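PDB 6VJ5: ESX-5 secretion-associated protein EspG5 from Mycobacterium marinum, which acts as a specific chaperone for cognate PE/PPE proteins, preventing aggregation of their dimers and being required for secretion of LipY and PE31/PPE18. Local coordinates for residues C[197-201]-C[202-206]; C[210-213]-C[214-218]; C[270-274]-C[275-279]. One frame throughout, in Å; residues are numbered along the deposited sequence.

Reading from the N terminus, the three local contacts follow one another in series; none nests in or crosses another. Interaction 1 (197-206) ends the short helix 197-200 and turns the chain toward helix 206-217. Interaction 2 (210-218) follows after three residues, inside that helix, and runs to its last turn, just before strand 221-231 of the large antiparallel sheet. After further strands, interaction 3 (270-279) closes the turn between strand 267-272 and helix 275-286. Interactions 1 and 3 touch directly, I204 CD1 packing on I270 CD1 at 4.1 Å, so the turn after helix 197-200 meets the sheet. Interactions 2 and 3 come only to about 5 Å between nearest atoms.

Interaction 1. Residues C[197-201]-C[202-206]; sequences GDLRR and MGISA
R200 and G203 meet across the end of helix 197-200, where the chain closes in a Schellman motif. G203, the first residue to leave helical angles, has a positive phi, and two bonds run back into the last turn. The firmer one goes from G203 N to R200 O, 2.8 Å at an N-H...O angle of 158°, and spans a type I turn from R200 to G203. The outer one, from I204 N to L199 O, is weak at 3.4 Å. L199 O also takes M202 N at 3.1 Å, so this carbonyl receives two backbone donors, one of them only weakly; the bond from M202 N arrives above the carbonyl plane, and M202 N also leans weakly on D198 O.

The apolar side chains of L199, M202 and I204 face helix 176-188. The I204 side chain lies against the L199 carbonyl, with CG1 3.3 Å from L199 O, and its CD1 reaches L199 CB at 4.1 Å. M202 runs out extended and then bends at its last torsion (chi3 -63°), which brings CE back to 3.3 Å from D198 O and loosely toward the L199 side chain. On the helix, L199 packs on A182 and W186, M202 on A182, and I204 on M179.

R201 bends its guanidinium back along the helix to D198, a salt bridge of 3.5 Å from NH1 to OD2. Beyond the turn, S205 is the N-cap of helix 206-217: its OG caps a backbone N in the first turn of that helix and is also hydrogen-bonded to T208 OG1 and N170 OD1. On the R200 side, the aliphatic CG stands near I204 O, and the same oxygen receives a CA-H...O contact from R200, 3.6 Å from CA to O and nearly straight at 166°.

Interaction 2. Residues C[210-213]-C[214-218]; sequences AALG and QALSD
L216 N donates to L212 O at 2.8 Å, with an N-H...O angle of 165° and the donor lying almost on the extension of the C=O bond. This is a standard i to i+4 bond of the alpha helix 206-217, and the two bonds just before it repeat the pattern: A215 N to A211 O is 3.0 Å and Q214 N to A210 O a longer 3.3 Å. The last turn is closed by D218 N on Q214 O at 3.0 Å, and D218 is the first residue to leave helical angles.

Two leucines one turn apart make the side-chain contact, their branches crossing at a slant with L212 CG 4.0 Å from L216 CD1. L212 holds CG opposite its own N (chi1 -160°), whereas L216 sets CG beside its N (chi1 -57°), leaving L216 CG 3.3 Å from L212 O. On another flank, the Q214 chain lies back along the helix and puts its amide carbon CD 3.2 Å from A210 O, without an amide hydrogen bond to that oxygen.

L216 also packs on an apolar side chain of a different protein in the assembly, which puts this end of the helix at an interface between proteins. Within EspG5, helix 176-188 takes L212 on M179 and L216 on T183, while A211 and A215 sit on I252 of strand 250-256, and A215 and L216 touch K245 of strand 234-247.

Interaction 3. Residues C[270-274]-C[275-279]; sequences ICPAT and PQLVQ
T274 OG1 accepts a hydrogen bond from L277 N, 2.9 Å long with an N-H...O angle of 155°, and the L277 side chain slants across the threonine just beside that bond. The hydroxyl reaches the amide because chi1 of T274 is 64°, which tucks OG1 between the backbone N and the carbonyl carbon and leaves CG2 anti to the carbonyl carbon. One residue further on, V278 N donates to T274 O at 2.8 Å, nearly straight at 174°. T274 thus grips the start of the helix twice, through its side chain and through its carbonyl.

Around this polar core, the L277 side chain folds back over the incoming strand. L277 CD1 lies 3.3 Å from P272 O and also meets the proline ring at P272 CD; C271 CB is 4.0 Å from L277 CD1. V278 adds a second apolar contact, its CG2 4.0 Å from A273 CB and also close to T274 O.

The arrangement is an N-cap: T274 stands immediately before helix 275-286 and accepts from the N-H of the helix's third residue, L277. P275 fills the first helical position, where its ring nitrogen has no hydrogen to be capped, and its own carbonyl takes Q279 N, continuing the i+4 to i bonding that V278 N to T274 O begins.

What sets T274 in place is the bend just before it. A273 is the centre of an inverse gamma turn, in which T274 N bonds to P272 O at 2.6 Å and the chain swings out of strand 267-272. The strand itself is fixed by its neighbours: C271 pairs through its backbone with A253 and I270 with V172 on the other side, while A273, past the strand end, still bonds to R251. Further out, the I270 side chain lies on I169, V172 and V174.

Interaction 1. Residues C[197-201]-C[202-206]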
loop_
_atom_site.group_PDB
_atom_site.type_symbol
_atom_site.label_atom_id
_atom_site.label_comp_id
_atom_site.label_asym_id
_atom_site.label_seq_id
_atom_site.Cartn_x
_atom_site.Cartn_y
_atom_site.Cartn_z
ATOM N N GLY C 197 41.353 2.209 27.142
ATOM C CA GLY C 197 42.634 2.763 26.765
ATOM C C GLY C 197 42.611 3.749 25.620
ATOM O O GLY C 197 43.080 4.878 25.779
ATOM N N ASP C 198 42.089 3.349 24.462
ATOM C CA ASP C 198 42.154 4.221 23.295
ATOM C C ASP C 198 41.154 5.367 23.355
ATOM O O ASP C 198 41.290 6.328 22.590
ATOM C CB ASP C 198 41.949 3.411 22.014
ATOM C CG ASP C 198 43.153 2.538 21.679
ATOM O OD1 ASP C 198 43.171 1.368 22.113
ATOM O OD2 ASP C 198 44.081 3.021 20.993
ATOM N N LEU C 199 40.160 5.305 24.237
ATOM C CA LEU C 199 39.350 6.493 24.480
ATOM C C LEU C 199 40.139 7.524 25.275
ATOM O O LEU C 199 40.102 8.719 24.958
ATOM C CB LEU C 199 38.057 6.109 25.193
ATOM C CG LEU C 199 36.987 5.638 24.202
ATOM C CD1 LEU C 199 37.347 4.308 23.566
ATOM C CD2 LEU C 199 35.627 5.540 24.882
ATOM N N ARG C 200 40.887 7.078 26.289
ATOM C CA ARG C 200 41.777 7.983 27.007
ATOM C C ARG C 200 42.856 8.535 26.082
ATOM O O ARG C 200 43.180 9.728 26.130
ATOM C CB ARG C 200 42.412 7.265 28.200
ATOM C CG ARG C 200 41.548 7.240 29.459
ATOM C CD ARG C 200 42.336 6.743 30.672
ATOM N NE ARG C 200 42.546 5.300 30.634
ATOM C CZ ARG C 200 41.626 4.406 30.992
ATOM N NH1 ARG C 200 40.433 4.811 31.415
ATOM N NH2 ARG C 200 41.896 3.109 30.924
ATOM N N ARG C 201 43.420 7.687 25.222
ATOM C CA ARG C 201 44.442 8.155 24.295
ATOM C C ARG C 201 43.892 9.180 23.309
ATOM O O ARG C 201 44.672 9.884 22.660
ATOM C CB ARG C 201 45.044 6.966 23.553
ATOM C CG ARG C 201 46.268 7.300 22.727
ATOM C CD ARG C 201 46.735 6.077 21.957
ATOM N NE ARG C 201 47.716 5.293 22.701
ATOM C CZ ARG C 201 47.417 4.285 23.516
ATOM N NH1 ARG C 201 46.154 3.924 23.708
ATOM N NH2 ARG C 201 48.388 3.635 24.142
ATOM N N MET C 202 42.571 9.291 23.194
ATOM C CA MET C 202 41.959 10.348 22.397
ATOM C C MET C 202 41.798 11.648 23.177
ATOM O O MET C 202 41.277 12.626 22.624
ATOM C CB MET C 202 40.591 9.890 21.877
ATOM C CG MET C 202 40.530 9.674 20.373
ATOM S SD MET C 202 38.941 9.033 19.802
ATOM C CE MET C 202 38.892 7.445 20.644
ATOM N N GLY C 203 42.218 11.683 24.440
ATOM C CA GLY C 203 42.097 12.875 25.252
ATOM C C GLY C 203 40.854 12.947 26.108
ATOM O O GLY C 203 40.554 14.018 26.652
ATOM N N ILE C 204 40.128 11.849 26.257
ATOM C CA ILE C 204 38.916 11.813 27.064
ATOM C C ILE C 204 39.315 11.514 28.501
ATOM O O ILE C 204 40.095 10.587 28.757
ATOM C CB ILE C 204 37.926 10.761 26.533
ATOM C CG1 ILE C 204 37.652 10.990 25.045
ATOM C CG2 ILE C 204 36.632 10.810 27.332
ATOM C CD1 ILE C 204 36.787 9.919 24.393
ATOM N N SER C 205 38.778 12.290 29.439
ATOM C CA SER C 205 39.231 12.214 30.821
ATOM C C SER C 205 38.784 10.911 31.473
ATOM O O SER C 205 37.767 10.319 31.106
ATOM C CB SER C 205 38.701 13.406 31.621
ATOM O OG SER C 205 37.357 13.198 32.025
ATOM N N ALA C 206 39.569 10.460 32.452
ATOM C CA ALA C 206 39.203 9.263 33.197
ATOM C C ALA C 206 37.809 9.391 33.794
ATOM O O ALA C 206 37.092 8.395 33.920
ATOM C CB ALA C 206 40.229 8.995 34.300
#

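Interaction 2. Residues C[210-213]-C[214-218]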
loop_
_atom_site.group_PDB
_atom_site.type_symbol
_atom_site.label_atom_id
_atom_site.label_comp_id
_atom_site.label_asym_id
_atom_site.label_seq_id
_atom_site.Cartn_x
_atom_site.Cartn_y
_atom_site.Cartn_z
ATOM N N ALA C 210 34.412 6.993 32.614
ATOM C CA ALA C 210 33.593 6.238 33.559
ATOM C C ALA C 210 32.113 6.568 33.391
ATOM O O ALA C 210 31.266 5.665 33.387
ATOM C CB ALA C 210 34.049 6.518 34.991
ATOM N N ALA C 211 31.776 7.855 33.258
ATOM C CA ALA C 211 30.371 8.226 33.107
ATOM C C ALA C 211 29.830 7.783 31.753
ATOM O O ALA C 211 28.685 7.328 31.650
ATOM C CB ALA C 211 30.193 9.733 33.284
ATOM N N LEU C 212 30.641 7.911 30.704
ATOM C CA LEU C 212 30.214 7.477 29.380
ATOM C C LEU C 212 29.910 5.986 29.372
ATOM O O LEU C 212 28.855 5.557 28.893
ATOM C CB LEU C 212 31.298 7.817 28.362
ATOM C CG LEU C 212 30.917 7.897 26.889
ATOM C CD1 LEU C 212 29.786 8.852 26.647
ATOM C CD2 LEU C 212 32.166 8.319 26.111
ATOM N N GLY C 213 30.820 5.178 29.915
ATOM C CA GLY C 213 30.582 3.745 29.952
ATOM C C GLY C 213 29.281 3.393 30.646
ATOM O O GLY C 213 28.585 2.458 30.248
ATOM N N GLN C 214 28.933 4.145 31.690
ATOM C CA GLN C 214 27.690 3.886 32.406
ATOM C C GLN C 214 26.477 4.275 31.571
ATOM O O GLN C 214 25.488 3.536 31.520
ATOM C CB GLN C 214 27.700 4.641 33.734
ATOM C CG GLN C 214 28.594 4.000 34.784
ATOM C CD GLN C 214 29.177 4.999 35.766
ATOM O OE1 GLN C 214 28.716 6.136 35.870
ATOM N NE2 GLN C 214 30.205 4.578 36.490
ATOM N N ALA C 215 26.539 5.427 30.901
ATOM C CA ALA C 215 25.409 5.876 30.095
ATOM C C ALA C 215 25.200 4.977 28.884
ATOM O O ALA C 215 24.057 4.699 28.505
ATOM C CB ALA C 215 25.626 7.327 29.662
ATOM N N LEU C 216 26.285 4.518 28.261
ATOM C CA LEU C 216 26.161 3.657 27.092
ATOM C C LEU C 216 25.803 2.225 27.469
ATOM O O LEU C 216 25.144 1.528 26.690
ATOM C CB LEU C 216 27.468 3.650 26.295
ATOM C CG LEU C 216 28.019 4.986 25.796
ATOM C CD1 LEU C 216 29.336 4.767 25.056
ATOM C CD2 LEU C 216 26.996 5.673 24.906
ATOM N N SER C 217 26.238 1.772 28.644
ATOM C CA SER C 217 26.100 0.380 29.049
ATOM C C SER C 217 24.753 0.089 29.697
ATOM O O SER C 217 24.199 -0.998 29.504
ATOM C CB SER C 217 27.234 0.019 30.012
ATOM O OG SER C 217 27.137 -1.316 30.462
ATOM N N ASP C 218 24.215 1.040 30.455
ATOM C CA ASP C 218 22.997 0.806 31.212
ATOM C C ASP C 218 22.273 2.124 31.456
ATOM O O ASP C 218 22.189 2.584 32.603
ATOM C CB ASP C 218 23.317 0.113 32.539
ATOM C CG ASP C 218 22.079 -0.160 33.365
ATOM O OD1 ASP C 218 21.107 -0.722 32.818
ATOM O OD2 ASP C 218 22.078 0.191 34.564
#

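Interaction 3. Residues C[270-274]-C[275-279]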
loop_
_atom_site.group_PDB
_atom_site.type_symbol
_atom_site.label_atom_id
_atom_site.label_comp_id
_atom_site.label_asym_id
_atom_site.label_seq_id
_atom_site.Cartn_x
_atom_site.Cartn_y
_atom_site.Cartn_z
ATOM N N ILE C 270 31.578 15.856 23.521
ATOM C CA ILE C 270 31.167 15.089 24.691
ATOM C C ILE C 270 31.123 16.065 25.855
ATOM O O ILE C 270 32.156 16.625 26.237
ATOM C CB ILE C 270 32.118 13.918 24.976
ATOM C CG1 ILE C 270 32.255 13.049 23.726
ATOM C CG2 ILE C 270 31.593 13.092 26.144
ATOM C CD1 ILE C 270 33.362 12.022 23.818
ATOM N N CYS C 271 29.934 16.278 26.407
ATOM C CA CYS C 271 29.684 17.373 27.328
ATOM C C CYS C 271 28.806 16.908 28.475
ATOM O O CYS C 271 28.054 15.937 28.332
ATOM C CB CYS C 271 28.994 18.544 26.609
ATOM S SG CYS C 271 29.996 19.327 25.322
ATOM N N PRO C 272 28.900 17.562 29.631
ATOM C CA PRO C 272 27.889 17.348 30.672
ATOM C C PRO C 272 26.603 18.055 30.284
ATOM O O PRO C 272 26.622 19.178 29.775
ATOM C CB PRO C 272 28.524 17.964 31.922
ATOM C CG PRO C 272 29.416 19.043 31.384
ATOM C CD PRO C 272 29.919 18.552 30.035
ATOM N N ALA C 273 25.478 17.385 30.518
ATOM C CA ALA C 273 24.192 17.894 30.060
ATOM C C ALA C 273 23.705 19.078 30.884
ATOM O O ALA C 273 22.611 19.032 31.458
ATOM C CB ALA C 273 23.147 16.775 30.090
ATOM N N THR C 274 24.494 20.150 30.937
ATOM C CA THR C 274 24.046 21.354 31.616
ATOM C C THR C 274 22.931 22.019 30.812
ATOM O O THR C 274 22.915 21.939 29.581
ATOM C CB THR C 274 25.190 22.349 31.794
ATOM O OG1 THR C 274 25.648 22.795 30.509
ATOM C CG2 THR C 274 26.342 21.715 32.554
ATOM N N PRO C 275 21.991 22.690 31.480
ATOM C CA PRO C 275 20.952 23.415 30.725
ATOM C C PRO C 275 21.529 24.300 29.635
ATOM O O PRO C 275 20.925 24.426 28.562
ATOM C CB PRO C 275 20.233 24.229 31.809
ATOM C CG PRO C 275 20.448 23.442 33.074
ATOM C CD PRO C 275 21.835 22.847 32.940
ATOM N N GLN C 276 22.697 24.905 29.868
ATOM C CA GLN C 276 23.293 25.752 28.843
ATOM C C GLN C 276 23.847 24.926 27.689
ATOM O O GLN C 276 23.646 25.277 26.520
ATOM C CB GLN C 276 24.398 26.620 29.441
ATOM C CG GLN C 276 24.987 27.621 28.453
ATOM C CD GLN C 276 26.487 27.805 28.617
ATOM O OE1 GLN C 276 27.216 27.929 27.634
ATOM N NE2 GLN C 276 26.951 27.826 29.862
ATOM N N LEU C 277 24.552 23.833 27.990
ATOM C CA LEU C 277 25.147 23.032 26.925
ATOM C C LEU C 277 24.091 22.253 26.154
ATOM O O LEU C 277 24.262 22.008 24.954
ATOM C CB LEU C 277 26.192 22.085 27.504
ATOM C CG LEU C 277 27.463 22.783 27.985
ATOM C CD1 LEU C 277 28.335 21.823 28.775
ATOM C CD2 LEU C 277 28.241 23.358 26.810
ATOM N N VAL C 278 23.006 21.849 26.817
ATOM C CA VAL C 278 21.882 21.264 26.093
ATOM C C VAL C 278 21.280 22.293 25.145
ATOM O O VAL C 278 20.833 21.960 24.042
ATOM C CB VAL C 278 20.834 20.716 27.077
ATOM C CG1 VAL C 278 19.599 20.241 26.324
ATOM C CG2 VAL C 278 21.426 19.581 27.895
ATOM N N GLN C 279 21.254 23.561 25.563
ATOM C CA GLN C 279 20.840 24.631 24.661
ATOM C C GLN C 279 21.834 24.791 23.516
ATOM O O GLN C 279 21.434 25.017 22.368
ATOM C CB GLN C 279 20.688 25.941 25.442
ATOM C CG GLN C 279 20.382 27.178 24.601
ATOM C CD GLN C 279 21.636 27.857 24.065
ATOM O OE1 GLN C 279 21.738 28.136 22.871
ATOM N NE2 GLN C 279 22.592 28.128 24.949
#